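Side-chain contacts in probable manganase-dependent inorganic pyrophosphatase (Clostridium perfringens, PDB 3L2B), which probably hydrolyses inorganic pyrophosphate to phosphate, under the control of a regulatory region that binds AMP as inhibitor and diadenosine tetraphosphate as activator: residues 135-140 with 157-162; 131-136 with 144-149. All coordinates share one frame; numbering follows the deposited sequence.

Contact 1 of 2, residues 135-140 with 157-162; sequences ELIELK and IELAKK
Ile137 reaches from one helix across to Leu159 and Ala160 on the next, and nearly all the surface hidden here belongs to these three residues. Its two branches do different jobs. The CG2 methyl, anti to the backbone N while CG1 lies beside it (chi1 -73°), faces Leu159: Ile137 CG2 sits 4.0 Å from Leu159 CD2 and equally near Leu159 CG. The same methyl also rests against the backbone, with Ile137 CG2 3.9 Å from Leu159 O. The other branch runs on through CG1, and Ile137 CD1 ends 4.3 Å from Ala160 CB, so the alanine methyl is what this branch meets on the second helix. Both Ile137 and Leu159 start toward the opposite helix from their alpha carbons, and their side chains cross obliquely.

The two helices, 130-138 and 154-163, follow the parallel strands 123-126 and 143-146 in the alpha/beta core of the DRTGG domain, and this contact is part of where the two helices meet. Within the two segments the nearest alpha carbons are Ile137 CA and Ala160 CA, 6.3 Å apart.

No hydrogen bond joins the segments, so apolar packing carries the contact. Just past Ile137 the first helix stops in a Schellman motif: Lys140 takes a positive phi of 56°, and Lys140 N bonds back to Ile137 O at 2.9 Å. Beyond the pair, Ile137 also leans on Leu144 of strand 143-146, while Ala160 touches Asn92 of strand 89-92.

Contact 2 of 2, residues 131-136 with 144-149; sequences EIQAEL and LIVTGG
Leu144 pushes its forked end from strand 143-146 up to helix 130-138, one methyl to Leu136 and the other to Gln133. Leu144 CD1 meets Leu136 CD1 at 3.3 Å, closer than methyls normally sit, so the exact spacing is doubtful although the contact itself is clear. The two leucine side chains cross at about a right angle. Leu144 CD2 lies 3.8 Å from the backbone oxygen O of Gln133.

Gln133 can be followed outward from there. Its CB is 4.2 Å from Leu144 CD2. With CG beside the backbone N (chi1 -73°) and the chain extended beyond it, the side chain then leads on to Val146. Gln133 CD comes to 4.1 Å from Val146 CG2, and at the tip Gln133 NE2 stands 3.6 Å from Val146 CG1, with Val146 CG2 slightly farther, at 3.9 Å.

The helix packs on a strand of the sheet within the beta-alpha-beta unit 123-126, 130-138, 143-146. The axis of residues 131-136 passes 9.9 Å from that of residues 144-146 at its closest, the two running nearly antiparallel at 167°.

Across the interface the amide nitrogen of Gln133 meets only valine methyls; its hydrogen bond goes to Gly127 O. A buried polar group can therefore border an apolar surface with its NE2 satisfied from the loop after strand 123-126, and that bond probably helps to hold the amide beside the Val146 methyls.

Contacts 1 and 2 share helix 130-138, and their centres lie about 10 Å apart. Along the chain, this helix comes first, then strand 143-146, then helix 154-163: contact 2 sets the helix on the sheet, contact 1 sets it against the following helix. The two touch directly, with Leu159 CD2 3.9 Å from Ala134 CB and Ile137 CD1 4.1 Å from Leu144 CD2, so the apolar packing of one runs into that of the other. All four segments belong to the DRTGG domain, whereas the residues lining the diadenosine tetraphosphate pocket fall in the CBS domains. These contacts thus belong to the packing of the DRTGG domain and do not line the nucleotide site.

Contact 1 of 2, residues 135-140 with 157-162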
ATOM      1  N   GLU A 135     -29.788   4.034  -8.559  1.00 51.21           N
ATOM      2  CA  GLU A 135     -29.439   3.374  -9.822  1.00 50.41           C
ATOM      3  C   GLU A 135     -28.452   2.242  -9.537  1.00 49.22           C
ATOM      4  O   GLU A 135     -28.493   1.197 -10.178  1.00 50.15           O
ATOM      5  CB  GLU A 135     -28.867   4.379 -10.828  1.00 50.76           C
ATOM      6  CG  GLU A 135     -28.315   3.762 -12.135  1.00 52.18           C
ATOM      7  CD  GLU A 135     -29.375   3.067 -13.027  1.00 55.41           C
ATOM      8  OE1 GLU A 135     -30.605   3.220 -12.765  1.00 56.66           O
ATOM      9  OE2 GLU A 135     -28.957   2.374 -14.005  1.00 55.87           O
ATOM     10  N   LEU A 136     -27.592   2.440  -8.540  1.00 47.27           N
ATOM     11  CA  LEU A 136     -26.566   1.448  -8.209  1.00 46.15           C
ATOM     12  C   LEU A 136     -27.267   0.186  -7.719  1.00 46.53           C
ATOM     13  O   LEU A 136     -26.891  -0.943  -8.075  1.00 46.80           O
ATOM     14  CB  LEU A 136     -25.548   1.990  -7.175  1.00 45.01           C
ATOM     15  CG  LEU A 136     -24.552   3.090  -7.666  1.00 44.24           C
ATOM     16  CD1 LEU A 136     -23.687   3.650  -6.538  1.00 40.80           C
ATOM     17  CD2 LEU A 136     -23.659   2.580  -8.804  1.00 41.07           C
ATOM     18  N   ILE A 137     -28.321   0.396  -6.933  1.00 46.93           N
ATOM     19  CA  ILE A 137     -29.107  -0.692  -6.388  1.00 47.57           C
ATOM     20  C   ILE A 137     -29.835  -1.424  -7.514  1.00 49.58           C
ATOM     21  O   ILE A 137     -29.836  -2.645  -7.549  1.00 49.94           O
ATOM     22  CB  ILE A 137     -30.078  -0.205  -5.283  1.00 48.34           C
ATOM     23  CG1 ILE A 137     -29.278   0.133  -4.022  1.00 46.37           C
ATOM     24  CG2 ILE A 137     -31.152  -1.258  -4.989  1.00 47.59           C
ATOM     25  CD1 ILE A 137     -29.972   1.103  -3.125  1.00 46.56           C
ATOM     26  N   GLU A 138     -30.411  -0.666  -8.456  1.00 50.82           N
ATOM     27  CA  GLU A 138     -31.087  -1.251  -9.638  1.00 52.81           C
ATOM     28  C   GLU A 138     -30.121  -2.062 -10.502  1.00 52.75           C
ATOM     29  O   GLU A 138     -30.519  -3.005 -11.181  1.00 54.18           O
ATOM     30  CB  GLU A 138     -31.782  -0.177 -10.507  1.00 53.42           C
ATOM     31  CG  GLU A 138     -32.119  -0.650 -11.926  1.00 58.00           C
ATOM     32  CD  GLU A 138     -33.173   0.216 -12.656  1.00 63.47           C
ATOM     33  OE1 GLU A 138     -32.780   1.189 -13.375  1.00 65.01           O
ATOM     34  OE2 GLU A 138     -34.393  -0.090 -12.520  1.00 66.75           O
ATOM     35  N   LEU A 139     -28.850  -1.686 -10.496  1.00 51.46           N
ATOM     36  CA  LEU A 139     -27.851  -2.396 -11.303  1.00 51.47           C
ATOM     37  C   LEU A 139     -27.349  -3.632 -10.559  1.00 51.99           C
ATOM     38  O   LEU A 139     -26.455  -4.341 -11.021  1.00 52.70           O
ATOM     39  CB  LEU A 139     -26.673  -1.476 -11.679  1.00 50.98           C
ATOM     40  CG  LEU A 139     -26.896  -0.511 -12.847  1.00 50.90           C
ATOM     41  CD1 LEU A 139     -25.762   0.543 -12.919  1.00 50.71           C
ATOM     42  CD2 LEU A 139     -26.983  -1.283 -14.137  1.00 50.66           C
ATOM     43  N   LYS A 140     -27.936  -3.872  -9.391  1.00 51.89           N
ATOM     44  CA  LYS A 140     -27.627  -5.047  -8.563  1.00 51.61           C
ATOM     45  C   LYS A 140     -26.155  -5.164  -8.215  1.00 49.73           C
ATOM     46  O   LYS A 140     -25.542  -6.209  -8.326  1.00 50.10           O
ATOM     47  CB  LYS A 140     -28.144  -6.322  -9.223  1.00 53.32           C
ATOM     48  CG  LYS A 140     -29.691  -6.299  -9.474  1.00 54.79           C
ATOM     49  CD  LYS A 140     -30.119  -7.487 -10.315  1.00 57.82           C
ATOM     50  CE  LYS A 140     -31.646  -7.666 -10.349  1.00 61.24           C
ATOM     51  NZ  LYS A 140     -32.288  -6.698 -11.269  1.00 61.80           N
ATOM     52  N   ILE A 157     -32.563   2.471   1.740  1.00 63.01           N
ATOM     53  CA  ILE A 157     -32.392   1.272   2.563  1.00 63.54           C
ATOM     54  C   ILE A 157     -33.448   0.218   2.264  1.00 64.76           C
ATOM     55  O   ILE A 157     -33.139  -0.967   2.218  1.00 64.68           O
ATOM     56  CB  ILE A 157     -32.410   1.582   4.074  1.00 65.05           C
ATOM     57  CG1 ILE A 157     -31.123   2.309   4.465  1.00 63.90           C
ATOM     58  CG2 ILE A 157     -32.558   0.304   4.897  1.00 64.86           C
ATOM     59  CD1 ILE A 157     -31.024   2.613   5.954  1.00 66.45           C
ATOM     60  N   GLU A 158     -34.681   0.653   2.030  1.00 66.07           N
ATOM     61  CA  GLU A 158     -35.800  -0.280   1.744  1.00 67.91           C
ATOM     62  C   GLU A 158     -35.696  -0.824   0.315  1.00 65.99           C
ATOM     63  O   GLU A 158     -36.092  -1.962   0.043  1.00 66.60           O
ATOM     64  CB  GLU A 158     -37.181   0.381   1.997  1.00 70.00           C
ATOM     65  CG  GLU A 158     -38.423  -0.487   1.655  1.00 73.37           C
ATOM     66  CD  GLU A 158     -38.722  -1.605   2.671  1.00 77.87           C
ATOM     67  OE1 GLU A 158     -37.879  -2.510   2.873  1.00 78.70           O
ATOM     68  OE2 GLU A 158     -39.833  -1.596   3.254  1.00 82.59           O
ATOM     69  N   LEU A 159     -35.143  -0.020  -0.586  1.00 63.54           N
ATOM     70  CA  LEU A 159     -34.897  -0.478  -1.958  1.00 62.09           C
ATOM     71  C   LEU A 159     -33.802  -1.553  -1.882  1.00 61.47           C
ATOM     72  O   LEU A 159     -33.841  -2.586  -2.561  1.00 61.82           O
ATOM     73  CB  LEU A 159     -34.461   0.678  -2.861  1.00 60.66           C
ATOM     74  CG  LEU A 159     -34.677   0.527  -4.373  1.00 60.38           C
ATOM     75  CD1 LEU A 159     -36.183   0.580  -4.722  1.00 58.54           C
ATOM     76  CD2 LEU A 159     -33.924   1.612  -5.121  1.00 58.34           C
ATOM     77  N   ALA A 160     -32.838  -1.308  -1.005  1.00 60.29           N
ATOM     78  CA  ALA A 160     -31.727  -2.229  -0.818  1.00 59.30           C
ATOM     79  C   ALA A 160     -32.250  -3.519  -0.222  1.00 60.43           C
ATOM     80  O   ALA A 160     -31.875  -4.603  -0.674  1.00 59.49           O
ATOM     81  CB  ALA A 160     -30.648  -1.617   0.070  1.00 58.17           C
ATOM     82  N   LYS A 161     -33.128  -3.385   0.775  1.00 62.49           N
ATOM     83  CA  LYS A 161     -33.705  -4.551   1.499  1.00 64.90           C
ATOM     84  C   LYS A 161     -34.408  -5.486   0.535  1.00 65.49           C
ATOM     85  O   LYS A 161     -34.214  -6.701   0.547  1.00 66.04           O
ATOM     86  CB  LYS A 161     -34.688  -4.142   2.614  1.00 67.10           C
ATOM     87  CG  LYS A 161     -34.031  -3.862   3.978  1.00 68.79           C
ATOM     88  CD  LYS A 161     -34.998  -4.089   5.162  1.00 73.33           C
ATOM     89  CE  LYS A 161     -35.165  -5.580   5.485  1.00 75.42           C
ATOM     90  NZ  LYS A 161     -35.787  -5.846   6.825  1.00 78.91           N
ATOM     91  N   LYS A 162     -35.197  -4.876  -0.321  1.00 65.47           N
ATOM     92  CA  LYS A 162     -36.031  -5.594  -1.275  1.00 67.11           C
ATOM     93  C   LYS A 162     -35.177  -6.402  -2.244  1.00 65.63           C
ATOM     94  O   LYS A 162     -35.478  -7.552  -2.544  1.00 67.36           O
ATOM     95  CB  LYS A 162     -36.902  -4.580  -2.050  1.00 67.66           C
ATOM     96  CG  LYS A 162     -37.958  -5.175  -2.944  1.00 70.47           C
ATOM     97  CD  LYS A 162     -38.525  -4.122  -3.901  1.00 70.52           C
ATOM     98  CE  LYS A 162     -39.040  -4.759  -5.194  1.00 71.77           C
ATOM     99  NZ  LYS A 162     -39.271  -3.748  -6.254  1.00 70.62           N
TER

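Contact 2 of 2, residues 131-136 with 144-149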
ATOM      1  N   GLU A 131     -30.125   9.666  -6.079  1.00 61.29           N
ATOM      2  CA  GLU A 131     -30.402   9.252  -7.460  1.00 60.49           C
ATOM      3  C   GLU A 131     -29.383   8.196  -7.859  1.00 58.31           C
ATOM      4  O   GLU A 131     -29.733   7.184  -8.441  1.00 58.79           O
ATOM      5  CB  GLU A 131     -30.358  10.434  -8.458  1.00 60.75           C
ATOM      6  CG  GLU A 131     -30.664   9.991  -9.919  1.00 63.23           C
ATOM      7  CD  GLU A 131     -30.840  11.153 -10.932  1.00 67.34           C
ATOM      8  OE1 GLU A 131     -30.261  12.255 -10.735  1.00 68.79           O
ATOM      9  OE2 GLU A 131     -31.550  10.939 -11.948  1.00 69.21           O
ATOM     10  N   ILE A 132     -28.122   8.463  -7.519  1.00 56.17           N
ATOM     11  CA  ILE A 132     -27.011   7.569  -7.821  1.00 53.94           C
ATOM     12  C   ILE A 132     -27.146   6.292  -7.020  1.00 53.11           C
ATOM     13  O   ILE A 132     -26.993   5.188  -7.536  1.00 52.08           O
ATOM     14  CB  ILE A 132     -25.639   8.233  -7.481  1.00 54.16           C
ATOM     15  CG1 ILE A 132     -25.360   9.403  -8.441  1.00 53.92           C
ATOM     16  CG2 ILE A 132     -24.517   7.240  -7.555  1.00 51.74           C
ATOM     17  CD1 ILE A 132     -25.459   9.004  -9.910  1.00 54.42           C
ATOM     18  N   GLN A 133     -27.455   6.463  -5.742  1.00 52.60           N
ATOM     19  CA  GLN A 133     -27.563   5.343  -4.837  1.00 52.18           C
ATOM     20  C   GLN A 133     -28.596   4.343  -5.349  1.00 52.16           C
ATOM     21  O   GLN A 133     -28.355   3.143  -5.326  1.00 51.32           O
ATOM     22  CB  GLN A 133     -27.901   5.799  -3.413  1.00 53.18           C
ATOM     23  CG  GLN A 133     -26.747   6.469  -2.681  1.00 52.37           C
ATOM     24  CD  GLN A 133     -27.196   7.158  -1.395  1.00 53.93           C
ATOM     25  OE1 GLN A 133     -28.329   6.974  -0.933  1.00 54.39           O
ATOM     26  NE2 GLN A 133     -26.316   7.967  -0.825  1.00 53.64           N
ATOM     27  N   ALA A 134     -29.712   4.861  -5.859  1.00 52.18           N
ATOM     28  CA  ALA A 134     -30.822   4.022  -6.349  1.00 52.79           C
ATOM     29  C   ALA A 134     -30.535   3.375  -7.695  1.00 51.88           C
ATOM     30  O   ALA A 134     -30.976   2.276  -7.966  1.00 52.84           O
ATOM     31  CB  ALA A 134     -32.147   4.822  -6.421  1.00 53.61           C
ATOM     32  N   GLU A 135     -29.788   4.034  -8.559  1.00 51.21           N
ATOM     33  CA  GLU A 135     -29.439   3.374  -9.822  1.00 50.41           C
ATOM     34  C   GLU A 135     -28.452   2.242  -9.537  1.00 49.22           C
ATOM     35  O   GLU A 135     -28.493   1.197 -10.178  1.00 50.15           O
ATOM     36  CB  GLU A 135     -28.867   4.379 -10.828  1.00 50.76           C
ATOM     37  CG  GLU A 135     -28.315   3.762 -12.135  1.00 52.18           C
ATOM     38  CD  GLU A 135     -29.375   3.067 -13.027  1.00 55.41           C
ATOM     39  OE1 GLU A 135     -30.605   3.220 -12.765  1.00 56.66           O
ATOM     40  OE2 GLU A 135     -28.957   2.374 -14.005  1.00 55.87           O
ATOM     41  N   LEU A 136     -27.592   2.440  -8.540  1.00 47.27           N
ATOM     42  CA  LEU A 136     -26.566   1.448  -8.209  1.00 46.15           C
ATOM     43  C   LEU A 136     -27.267   0.186  -7.719  1.00 46.53           C
ATOM     44  O   LEU A 136     -26.891  -0.943  -8.075  1.00 46.80           O
ATOM     45  CB  LEU A 136     -25.548   1.990  -7.175  1.00 45.01           C
ATOM     46  CG  LEU A 136     -24.552   3.090  -7.666  1.00 44.24           C
ATOM     47  CD1 LEU A 136     -23.687   3.650  -6.538  1.00 40.80           C
ATOM     48  CD2 LEU A 136     -23.659   2.580  -8.804  1.00 41.07           C
ATOM     49  N   LEU A 144     -22.871  -1.574  -1.958  1.00 40.74           N
ATOM     50  CA  LEU A 144     -22.915  -0.122  -2.026  1.00 40.73           C
ATOM     51  C   LEU A 144     -22.212   0.488  -0.819  1.00 40.94           C
ATOM     52  O   LEU A 144     -22.609   0.273   0.313  1.00 41.05           O
ATOM     53  CB  LEU A 144     -24.356   0.356  -2.115  1.00 41.72           C
ATOM     54  CG  LEU A 144     -24.591   1.867  -2.263  1.00 42.75           C
ATOM     55  CD1 LEU A 144     -23.830   2.425  -3.436  1.00 42.20           C
ATOM     56  CD2 LEU A 144     -26.087   2.134  -2.408  1.00 42.26           C
ATOM     57  N   ILE A 145     -21.124   1.212  -1.093  1.00 40.96           N
ATOM     58  CA  ILE A 145     -20.401   1.961  -0.074  1.00 41.29           C
ATOM     59  C   ILE A 145     -20.686   3.455  -0.248  1.00 42.20           C
ATOM     60  O   ILE A 145     -20.256   4.071  -1.212  1.00 41.68           O
ATOM     61  CB  ILE A 145     -18.889   1.694  -0.130  1.00 40.33           C
ATOM     62  CG1 ILE A 145     -18.600   0.202  -0.261  1.00 39.37           C
ATOM     63  CG2 ILE A 145     -18.198   2.184   1.114  1.00 40.66           C
ATOM     64  CD1 ILE A 145     -17.113  -0.162  -0.156  1.00 34.54           C
ATOM     65  N   VAL A 146     -21.418   4.022   0.703  1.00 44.04           N
ATOM     66  CA  VAL A 146     -21.720   5.454   0.697  1.00 45.50           C
ATOM     67  C   VAL A 146     -20.662   6.190   1.496  1.00 46.75           C
ATOM     68  O   VAL A 146     -20.352   5.811   2.637  1.00 47.86           O
ATOM     69  CB  VAL A 146     -23.129   5.770   1.222  1.00 46.82           C
ATOM     70  CG1 VAL A 146     -23.404   7.294   1.164  1.00 47.55           C
ATOM     71  CG2 VAL A 146     -24.195   4.987   0.421  1.00 46.55           C
ATOM     72  N   THR A 147     -20.083   7.216   0.863  1.00 47.45           N
ATOM     73  CA  THR A 147     -18.987   8.006   1.449  1.00 49.52           C
ATOM     74  C   THR A 147     -19.530   9.172   2.264  1.00 51.52           C
ATOM     75  O   THR A 147     -20.727   9.436   2.284  1.00 52.39           O
ATOM     76  CB  THR A 147     -18.026   8.625   0.355  1.00 49.06           C
ATOM     77  OG1 THR A 147     -18.743   9.533  -0.481  1.00 51.24           O
ATOM     78  CG2 THR A 147     -17.421   7.584  -0.534  1.00 47.65           C
ATOM     79  N   GLY A 148     -18.619   9.869   2.916  1.00 53.15           N
ATOM     80  CA  GLY A 148     -18.914  11.140   3.570  1.00 55.38           C
ATOM     81  C   GLY A 148     -19.618  11.051   4.906  1.00 57.47           C
ATOM     82  O   GLY A 148     -19.906  12.080   5.523  1.00 59.15           O
ATOM     83  N   GLY A 149     -19.890   9.826   5.359  1.00 57.77           N
ATOM     84  CA  GLY A 149     -20.617   9.602   6.617  1.00 59.32           C
ATOM     85  C   GLY A 149     -22.107   9.846   6.422  1.00 60.67           C
ATOM     86  O   GLY A 149     -22.875   9.884   7.373  1.00 62.64           O
TER